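Local structure of N6 adenine specific DNA methylase (3Q87) at residues D15-E20 and E39-R44; D69-I74 and D112-G117; A134-E137 and G142-I145. The protein probably transfers a methyl group from S-adenosylmethionine to the translation termination factor eRF1, working as the catalytic subunit of a complex with Trm112. All blocks are in the same frame, centred on the assembly; numbering follows the deposited sequence.

Interaction 1: residues D15-E20 and E39-R44; sequences DALERE and EQLRKR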
loop_
_atom_site.group_PDB
_atom_site.type_symbol
_atom_site.label_atom_id
_atom_site.label_comp_id
_atom_site.label_asym_id
_atom_site.label_seq_id
_atom_site.Cartn_x
_atom_site.Cartn_y
_atom_site.Cartn_z
ATOM N N ASP B 15 2.295 10.624 16.175
ATOM C CA ASP B 15 1.795 11.840 16.810
ATOM C C ASP B 15 1.484 12.907 15.765
ATOM O O ASP B 15 0.432 13.541 15.818
ATOM C CB ASP B 15 2.788 12.391 17.845
ATOM C CG ASP B 15 2.766 11.617 19.162
ATOM O OD1 ASP B 15 1.879 10.751 19.358
ATOM O OD2 ASP B 15 3.648 11.880 20.009
ATOM N N ALA B 16 2.383 13.091 14.801
ATOM C CA ALA B 16 2.132 14.074 13.751
ATOM C C ALA B 16 0.918 13.723 12.874
ATOM O O ALA B 16 0.135 14.607 12.508
ATOM C CB ALA B 16 3.371 14.303 12.910
ATOM N N LEU B 17 0.769 12.441 12.543
ATOM C CA LEU B 17 -0.368 11.972 11.748
ATOM C C LEU B 17 -1.661 12.231 12.498
ATOM O O LEU B 17 -2.685 12.597 11.915
ATOM C CB LEU B 17 -0.247 10.473 11.446
ATOM C CG LEU B 17 0.875 10.071 10.475
ATOM C CD1 LEU B 17 1.062 8.573 10.463
ATOM C CD2 LEU B 17 0.589 10.585 9.068
ATOM N N GLU B 18 -1.607 12.038 13.805
ATOM C CA GLU B 18 -2.786 12.222 14.626
ATOM C C GLU B 18 -3.285 13.665 14.559
ATOM O O GLU B 18 -4.489 13.909 14.470
ATOM C CB GLU B 18 -2.493 11.812 16.073
ATOM C CG GLU B 18 -3.732 11.716 16.931
ATOM C CD GLU B 18 -4.743 10.739 16.374
ATOM O OE1 GLU B 18 -4.337 9.781 15.672
ATOM O OE2 GLU B 18 -5.952 10.927 16.642
ATOM N N ARG B 19 -2.358 14.617 14.584
ATOM C CA ARG B 19 -2.723 16.026 14.617
ATOM C C ARG B 19 -3.263 16.481 13.273
ATOM O O ARG B 19 -4.107 17.376 13.212
ATOM C CB ARG B 19 -1.532 16.894 15.040
ATOM C CG ARG B 19 -0.935 16.470 16.373
ATOM C CD ARG B 19 0.101 17.461 16.884
ATOM N NE ARG B 19 1.286 16.774 17.395
ATOM C CZ ARG B 19 2.468 16.763 16.779
ATOM N NH1 ARG B 19 2.637 17.418 15.632
ATOM N NH2 ARG B 19 3.489 16.103 17.314
ATOM N N GLU B 20 -2.774 15.856 12.203
ATOM C CA GLU B 20 -3.255 16.131 10.854
ATOM C C GLU B 20 -4.702 15.687 10.672
ATOM O O GLU B 20 -5.432 16.260 9.878
ATOM C CB GLU B 20 -2.382 15.413 9.822
ATOM C CG GLU B 20 -0.994 15.979 9.673
ATOM C CD GLU B 20 -1.003 17.309 8.965
ATOM O OE1 GLU B 20 -0.600 17.351 7.782
ATOM O OE2 GLU B 20 -1.431 18.307 9.584
ATOM N N GLU B 39 -2.549 0.290 12.260
ATOM C CA GLU B 39 -3.565 0.192 13.306
ATOM C C GLU B 39 -4.241 1.541 13.598
ATOM O O GLU B 39 -5.459 1.615 13.784
ATOM C CB GLU B 39 -2.947 -0.372 14.586
ATOM C CG GLU B 39 -3.972 -0.946 15.570
ATOM C CD GLU B 39 -3.309 -1.628 16.762
ATOM O OE1 GLU B 39 -3.699 -2.765 17.093
ATOM O OE2 GLU B 39 -2.392 -1.028 17.365
ATOM N N GLN B 40 -3.448 2.604 13.644
ATOM C CA GLN B 40 -3.987 3.937 13.895
ATOM C C GLN B 40 -4.702 4.497 12.653
ATOM O O GLN B 40 -5.790 5.081 12.751
ATOM C CB GLN B 40 -2.865 4.870 14.352
ATOM C CG GLN B 40 -3.173 6.339 14.172
ATOM C CD GLN B 40 -1.921 7.197 14.139
ATOM O OE1 GLN B 40 -1.871 8.266 14.744
ATOM N NE2 GLN B 40 -0.898 6.722 13.437
ATOM N N LEU B 41 -4.085 4.301 11.491
ATOM C CA LEU B 41 -4.609 4.787 10.213
ATOM C C LEU B 41 -5.935 4.157 9.801
ATOM O O LEU B 41 -6.767 4.805 9.185
ATOM C CB LEU B 41 -3.594 4.533 9.096
ATOM C CG LEU B 41 -2.334 5.393 9.125
ATOM C CD1 LEU B 41 -1.367 4.970 8.044
ATOM C CD2 LEU B 41 -2.706 6.849 8.966
ATOM N N ARG B 42 -6.127 2.881 10.113
ATOM C CA ARG B 42 -7.300 2.192 9.592
ATOM C C ARG B 42 -8.586 2.611 10.277
ATOM O O ARG B 42 -9.676 2.284 9.818
ATOM C CB ARG B 42 -7.131 0.677 9.641
ATOM C CG ARG B 42 -7.101 0.065 11.023
ATOM C CD ARG B 42 -6.832 -1.434 10.885
ATOM N NE ARG B 42 -6.749 -2.109 12.175
ATOM C CZ ARG B 42 -7.806 -2.528 12.861
ATOM N NH1 ARG B 42 -9.028 -2.338 12.378
ATOM N NH2 ARG B 42 -7.641 -3.132 14.032
ATOM N N LYS B 43 -8.458 3.353 11.369
ATOM C CA LYS B 43 -9.634 3.821 12.078
ATOM C C LYS B 43 -10.415 4.839 11.250
ATOM O O LYS B 43 -11.632 4.905 11.345
ATOM C CB LYS B 43 -9.243 4.384 13.448
ATOM C CG LYS B 43 -8.680 3.307 14.389
ATOM C CD LYS B 43 -8.305 3.850 15.763
ATOM C CE LYS B 43 -7.164 4.842 15.668
ATOM N NZ LYS B 43 -6.815 5.413 17.003
ATOM N N ARG B 44 -9.717 5.603 10.413
ATOM C CA ARG B 44 -10.358 6.661 9.647
ATOM C C ARG B 44 -10.143 6.548 8.140
ATOM O O ARG B 44 -10.679 7.354 7.372
ATOM C CB ARG B 44 -9.865 8.022 10.128
ATOM C CG ARG B 44 -9.947 8.212 11.645
ATOM C CD ARG B 44 -9.316 9.539 12.032
ATOM N NE ARG B 44 -10.160 10.634 11.571
ATOM C CZ ARG B 44 -9.800 11.907 11.569
ATOM N NH1 ARG B 44 -8.601 12.257 12.011
ATOM N NH2 ARG B 44 -10.643 12.828 11.127
#
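Leu17 and Leu41 meet at the inner edge of this helix-helix contact, while Glu18 and Gln40 meet at its outer edge, and the pair of pairs illustrates how a single interface grades from oily to polar. The backbones stand well apart, with the CA atoms of Glu18 and Gln40 8.4 Å from each other, so side chains alone bridge the gap, and the two segments bury 219 Å² between them. On the packed side both leucines are buried. Methyl CD1 of Leu17 faces CD2 of Leu41 at 4.4 Å, and the same CD1 lies against the terminal amide of Gln40, whose chain runs extended beyond CG and reaches obliquely across toward helix 8-20.

The outer side is looser. Glu18 has CG anti to the backbone N (chi1 -169°) but bends at chi2 (58°), a fold that swings its carboxylate back toward Gln40 instead of letting it run straight out. There the carboxylate and the amide come close to coplanar, 15° apart, and Glu18 OE1 sits 3.9 Å from CG of Gln40, beside the chain. Two positive groups lie farther off: Lys43 NZ is 5.2 Å from Glu18 OE1, and Arg44 NH1 is 5.5 Å from Glu18 OE2. Neither touches the carboxylate, yet both could add some electrostatic attraction on this solvent-facing side. Arg44 itself forms a salt bridge with Glu23.

The contact thus joins two helices of the Rossmann-like methyltransferase core. Helix 36-41 follows strand 26-30 and rests Leu41 on Val47 of strand 46-51, whereas helix 8-20 is tied to the other half of the sheet through salt bridges of Asp15 with Arg149 of strand 142-150 and of Glu20 with Lys160 of strand 155-162, and a hydrogen bond between Glu20 and Tyr120 of strand 118-124.

Interaction 2: residues D69-I74 and D112-G117; sequences DLLCSI and DAVTVG. With SAM (S-adenosylmethionine), chain D.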
loop_
_atom_site.group_PDB
_atom_site.type_symbol
_atom_site.label_atom_id
_atom_site.label_comp_id
_atom_site.label_asym_id
_atom_site.label_seq_id
_atom_site.Cartn_x
_atom_site.Cartn_y
_atom_site.Cartn_z
ATOM N N ASP B 69 8.735 -4.074 -2.903
ATOM C CA ASP B 69 9.914 -3.216 -2.835
ATOM C C ASP B 69 9.457 -1.798 -3.177
ATOM O O ASP B 69 9.138 -1.502 -4.329
ATOM C CB ASP B 69 10.979 -3.732 -3.821
ATOM C CG ASP B 69 12.345 -3.073 -3.633
ATOM O OD1 ASP B 69 12.432 -1.987 -3.019
ATOM O OD2 ASP B 69 13.335 -3.654 -4.109
ATOM N N LEU B 70 9.380 -0.935 -2.167
ATOM C CA LEU B 70 8.844 0.405 -2.352
ATOM C C LEU B 70 7.513 0.355 -3.120
ATOM O O LEU B 70 6.602 -0.342 -2.691
ATOM C CB LEU B 70 9.858 1.316 -3.043
ATOM C CG LEU B 70 11.172 1.592 -2.298
ATOM C CD1 LEU B 70 12.010 2.602 -3.080
ATOM C CD2 LEU B 70 10.936 2.097 -0.885
ATOM N N LEU B 71 7.430 1.038 -4.267
ATOM C CA LEU B 71 6.147 1.293 -4.923
ATOM C C LEU B 71 5.953 0.630 -6.291
ATOM O O LEU B 71 4.906 0.807 -6.909
ATOM C CB LEU B 71 5.935 2.807 -5.065
ATOM C CG LEU B 71 6.143 3.667 -3.808
ATOM C CD1 LEU B 71 6.305 5.143 -4.167
ATOM C CD2 LEU B 71 5.010 3.483 -2.846
ATOM N N CYS B 72 6.944 -0.135 -6.746
ATOM C CA CYS B 72 6.947 -0.706 -8.098
ATOM C C CYS B 72 5.685 -1.477 -8.446
ATOM O O CYS B 72 5.233 -1.460 -9.595
ATOM C CB CYS B 72 8.158 -1.635 -8.294
ATOM S SG CYS B 72 9.733 -1.000 -7.661
ATOM N N SER B 73 5.123 -2.168 -7.459
ATOM C CA SER B 73 3.939 -2.985 -7.690
ATOM C C SER B 73 2.658 -2.270 -7.250
ATOM O O SER B 73 1.579 -2.870 -7.193
ATOM C CB SER B 73 4.076 -4.306 -6.937
ATOM O OG SER B 73 4.209 -4.061 -5.545
ATOM N N ILE B 74 2.788 -0.988 -6.944
ATOM C CA ILE B 74 1.652 -0.188 -6.518
ATOM C C ILE B 74 1.239 0.790 -7.606
ATOM O O ILE B 74 2.066 1.518 -8.155
ATOM C CB ILE B 74 1.969 0.621 -5.212
ATOM C CG1 ILE B 74 2.417 -0.316 -4.089
ATOM C CG2 ILE B 74 0.750 1.439 -4.772
ATOM C CD1 ILE B 74 1.422 -1.474 -3.803
ATOM N N ASP B 112 12.504 9.581 -5.625
ATOM C CA ASP B 112 12.529 9.560 -7.080
ATOM C C ASP B 112 11.444 8.731 -7.767
ATOM O O ASP B 112 11.293 8.804 -8.982
ATOM C CB ASP B 112 13.911 9.221 -7.618
ATOM C CG ASP B 112 14.678 10.466 -8.004
ATOM O OD1 ASP B 112 15.278 11.103 -7.104
ATOM O OD2 ASP B 112 14.647 10.828 -9.203
ATOM N N ALA B 113 10.666 7.978 -7.003
ATOM C CA ALA B 113 9.583 7.195 -7.593
ATOM C C ALA B 113 8.181 7.656 -7.179
ATOM O O ALA B 113 7.192 7.249 -7.788
ATOM C CB ALA B 113 9.762 5.718 -7.270
ATOM N N VAL B 114 8.093 8.485 -6.140
ATOM C CA VAL B 114 6.794 8.791 -5.538
ATOM C C VAL B 114 6.030 9.817 -6.372
ATOM O O VAL B 114 6.603 10.804 -6.832
ATOM C CB VAL B 114 6.928 9.261 -4.045
ATOM C CG1 VAL B 114 7.658 10.598 -3.952
ATOM C CG2 VAL B 114 5.558 9.356 -3.385
ATOM N N THR B 115 4.744 9.571 -6.591
ATOM C CA THR B 115 3.938 10.474 -7.412
ATOM C C THR B 115 2.573 10.782 -6.807
ATOM O O THR B 115 1.788 11.502 -7.415
ATOM C CB THR B 115 3.712 9.928 -8.855
ATOM O OG1 THR B 115 2.915 8.740 -8.803
ATOM C CG2 THR B 115 5.037 9.613 -9.539
ATOM N N VAL B 116 2.277 10.240 -5.625
ATOM C CA VAL B 116 0.968 10.466 -5.004
ATOM C C VAL B 116 0.812 11.924 -4.587
ATOM O O VAL B 116 1.791 12.649 -4.493
ATOM C CB VAL B 116 0.748 9.587 -3.770
ATOM C CG1 VAL B 116 0.694 8.123 -4.162
ATOM C CG2 VAL B 116 1.846 9.858 -2.738
ATOM N N GLY B 117 -0.420 12.345 -4.333
ATOM C CA GLY B 117 -0.692 13.743 -4.049
ATOM C C GLY B 117 -0.120 14.247 -2.732
ATOM O O GLY B 117 0.211 15.426 -2.612
HETATM N N SAM D . 6.491 1.478 10.102
HETATM C CA SAM D . 7.339 0.861 11.131
HETATM C C SAM D . 7.483 1.833 12.311
HETATM O O SAM D . 7.774 1.444 13.443
HETATM O OXT SAM D . 7.309 3.041 12.162
HETATM C CB SAM D . 8.706 0.334 10.615
HETATM C CG SAM D . 9.829 1.299 10.156
HETATM S SD SAM D . 11.493 0.582 9.798
HETATM C CE SAM D . 12.610 1.929 10.243
HETATM C "C5'" SAM D . 11.603 0.645 7.992
HETATM C "C4'" SAM D . 10.736 -0.457 7.404
HETATM O "O4'" SAM D . 10.854 -0.451 5.991
HETATM C "C3'" SAM D . 11.137 -1.845 7.882
HETATM O "O3'" SAM D . 9.970 -2.528 8.285
HETATM C "C2'" SAM D . 11.729 -2.515 6.659
HETATM O "O2'" SAM D . 11.488 -3.902 6.590
HETATM C "C1'" SAM D . 11.006 -1.786 5.549
HETATM N N9 SAM D . 11.757 -1.725 4.304
HETATM C C8 SAM D . 13.118 -1.698 4.107
HETATM N N7 SAM D . 13.336 -1.625 2.774
HETATM C C5 SAM D . 12.125 -1.596 2.141
HETATM C C6 SAM D . 11.744 -1.515 0.813
HETATM N N6 SAM D . 12.673 -1.446 -0.135
HETATM N N1 SAM D . 10.401 -1.504 0.477
HETATM C C2 SAM D . 9.419 -1.568 1.453
HETATM N N3 SAM D . 9.806 -1.644 2.776
HETATM C C4 SAM D . 11.125 -1.661 3.100
#
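Leu71 and Ala113 mark the nearest approach of the two backbones, their CA atoms 7.3 Å apart, where a type II' turn from Asp69 to Cys72 runs into a type I turn from Leu71 to Ile74 beside the end of helix 105-113. No hydrogen bond spans the gap; a leucine fills it. Leu71 CD1 lies 3.9 Å from CA of Val114 and 4.2 Å from its CB, with the Ala113 carbonyl alongside. With CG opposite the carbonyl carbon (chi1 -50°), the side chain heads for the chain leaving the helix, and CD1 is the branch that touches; Leu28 and Leu30 of strand 26-30 also pack on Leu71.

The turn belongs to the S-adenosylmethionine site of a class I, Rossmann-like methyltransferase, in which the loop after the third strand commonly reads the adenine. Here the backbone Leu70 N donates almost straight (172°) to SAM N1 at 2.9 Å, while SAM N6 donates to Asp69 OD1 at 2.9 Å, a more bent bond at 153°. The adenine is therefore recognised by one acceptor and one donor from consecutive residues. Asp69 OD1 is gripped a second time by a salt bridge from Arg109, which should hold the carboxylate in place, and CD2 of Leu70 packs near the base. Beyond the turn, Cys72 O accepts a hydrogen bond from Lys10 of the Trm112 chain, and Ser73 OG is hydrogen-bonded to Thr118 of that chain.

Interaction 3: residues A134-E137 and G142-I145; sequences ARLE and GTRI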
loop_
_atom_site.group_PDB
_atom_site.type_symbol
_atom_site.label_atom_id
_atom_site.label_comp_id
_atom_site.label_asym_id
_atom_site.label_seq_id
_atom_site.Cartn_x
_atom_site.Cartn_y
_atom_site.Cartn_z
ATOM N N ALA B 134 14.831 19.362 -0.675
ATOM C CA ALA B 134 15.183 19.828 -2.006
ATOM C C ALA B 134 14.792 18.816 -3.081
ATOM O O ALA B 134 14.192 19.171 -4.107
ATOM C CB ALA B 134 16.683 20.139 -2.073
ATOM N N ARG B 135 15.124 17.549 -2.850
ATOM C CA ARG B 135 14.827 16.518 -3.843
ATOM C C ARG B 135 13.332 16.396 -4.062
ATOM O O ARG B 135 12.877 16.148 -5.181
ATOM C CB ARG B 135 15.408 15.170 -3.426
ATOM C CG ARG B 135 16.864 14.986 -3.800
ATOM C CD ARG B 135 17.317 13.592 -3.435
ATOM N NE ARG B 135 18.753 13.417 -3.605
ATOM C CZ ARG B 135 19.309 12.534 -4.424
ATOM N NH1 ARG B 135 18.553 11.735 -5.156
ATOM N NH2 ARG B 135 20.625 12.455 -4.504
ATOM N N LEU B 136 12.582 16.562 -2.978
ATOM C CA LEU B 136 11.131 16.501 -3.010
ATOM C C LEU B 136 10.580 17.661 -3.816
ATOM O O LEU B 136 9.633 17.497 -4.573
ATOM C CB LEU B 136 10.563 16.523 -1.586
ATOM C CG LEU B 136 10.607 15.196 -0.828
ATOM C CD1 LEU B 136 10.222 15.391 0.629
ATOM C CD2 LEU B 136 9.701 14.151 -1.498
ATOM N N GLU B 137 11.177 18.837 -3.644
ATOM C CA GLU B 137 10.755 20.009 -4.394
ATOM C C GLU B 137 10.953 19.761 -5.877
ATOM O O GLU B 137 10.091 20.085 -6.691
ATOM C CB GLU B 137 11.567 21.239 -3.971
ATOM C CG GLU B 137 11.367 21.628 -2.525
ATOM C CD GLU B 137 9.930 22.001 -2.220
ATOM O OE1 GLU B 137 9.191 22.350 -3.166
ATOM O OE2 GLU B 137 9.538 21.955 -1.035
ATOM N N GLY B 142 5.423 20.519 -2.778
ATOM C CA GLY B 142 5.581 21.565 -1.788
ATOM C C GLY B 142 5.799 20.843 -0.473
ATOM O O GLY B 142 5.059 19.915 -0.155
ATOM N N THR B 143 6.814 21.240 0.284
ATOM C CA THR B 143 7.162 20.533 1.511
ATOM C C THR B 143 7.098 21.420 2.736
ATOM O O THR B 143 7.179 22.638 2.637
ATOM C CB THR B 143 8.604 19.976 1.443
ATOM O OG1 THR B 143 9.549 21.054 1.559
ATOM C CG2 THR B 143 8.825 19.246 0.139
ATOM N N ARG B 144 6.955 20.799 3.899
ATOM C CA ARG B 144 7.251 21.473 5.155
ATOM C C ARG B 144 7.593 20.449 6.216
ATOM O O ARG B 144 7.132 19.302 6.159
ATOM C CB ARG B 144 6.105 22.374 5.608
ATOM C CG ARG B 144 4.818 21.669 5.979
ATOM C CD ARG B 144 3.754 22.707 6.295
ATOM N NE ARG B 144 2.515 22.122 6.801
ATOM C CZ ARG B 144 2.190 22.052 8.089
ATOM N NH1 ARG B 144 3.018 22.528 9.015
ATOM N NH2 ARG B 144 1.035 21.505 8.456
ATOM N N ILE B 145 8.423 20.862 7.169
ATOM C CA ILE B 145 8.793 20.007 8.286
ATOM C C ILE B 145 7.705 20.065 9.344
ATOM O O ILE B 145 7.632 21.016 10.118
ATOM C CB ILE B 145 10.136 20.439 8.886
ATOM C CG1 ILE B 145 11.246 20.237 7.857
ATOM C CG2 ILE B 145 10.436 19.660 10.158
ATOM C CD1 ILE B 145 12.633 20.551 8.386
#
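Glu137 and Leu136, near the end of helix 129-138, receive the opening residues of strand 142-150, a worked case of a helix carboxylate gripping the strand that follows it. The first strand residue, Gly142, is the point of closest backbone approach, its CA 6.0 Å from that of Glu137. Its carbonyl carbon lies beside the glutamate carboxylate, and its own backbone is hydrogen-bonded to Glu162 of the neighbouring strand.

Thr143 comes next and carries the contact. Its hydroxyl OG1 donates to Glu137 OE2 at 2.7 Å, arriving nearly in line with the C-O bond of the carboxylate. The backbone Thr143 N adds a longer, weak bond to the same OE2, 3.1 Å away and bent to 125°, so that one carboxylate oxygen takes up both donors of a single residue. Thr143 holds OG1 between its backbone N and carbonyl carbon (chi1 73°), which puts N-H and hydroxyl within range of one acceptor. Glu137 meets them by bending at chi2 (-62°), a fold that curls its chain round toward the strand. The methyl CG2 of Thr143 packs on Leu136 CB at 3.7 Å and, less closely, on Leu136 CD1, and it is also pressed close to Glu137 OE2, at 3.0 Å. Leu136 packs in addition on Ile159 of strand 155-162.

At Arg144 the CB points away from the helix and the backbone pairs with Lys160, while Ile145 lays its side chain on Leu133, one helical turn back from Glu137, and on Tyr157. A helix turning tightly into an outer strand that runs antiparallel to its neighbour belongs to the C-terminal half of the class I methyltransferase fold, whose strand order is 3-2-1-4-5-7-6.

From the N terminus, interaction 1 closes first, looping over strand 26-30 to set helix 8-20 against helix 36-41. Interaction 2 opens after strand 65-67 and spans a longer excursion, including strand 81-84 and most of helix 105-113, before the chain returns beside the cofactor turn. Interaction 3 closes just four intervening residues, between helix 129-138 and strand 142-150. The three follow in series; none nests in or crosses another. Their edges still meet in space: Glu20 of interaction 1 approaches Arg144 of interaction 3, and Asp112 of interaction 2 forms a long, weak ion pair with Arg135 of interaction 3. Together they join helix to helix, cofactor loop to the chain leaving helix 105-113, and helix to outermost strand, all around one sheet.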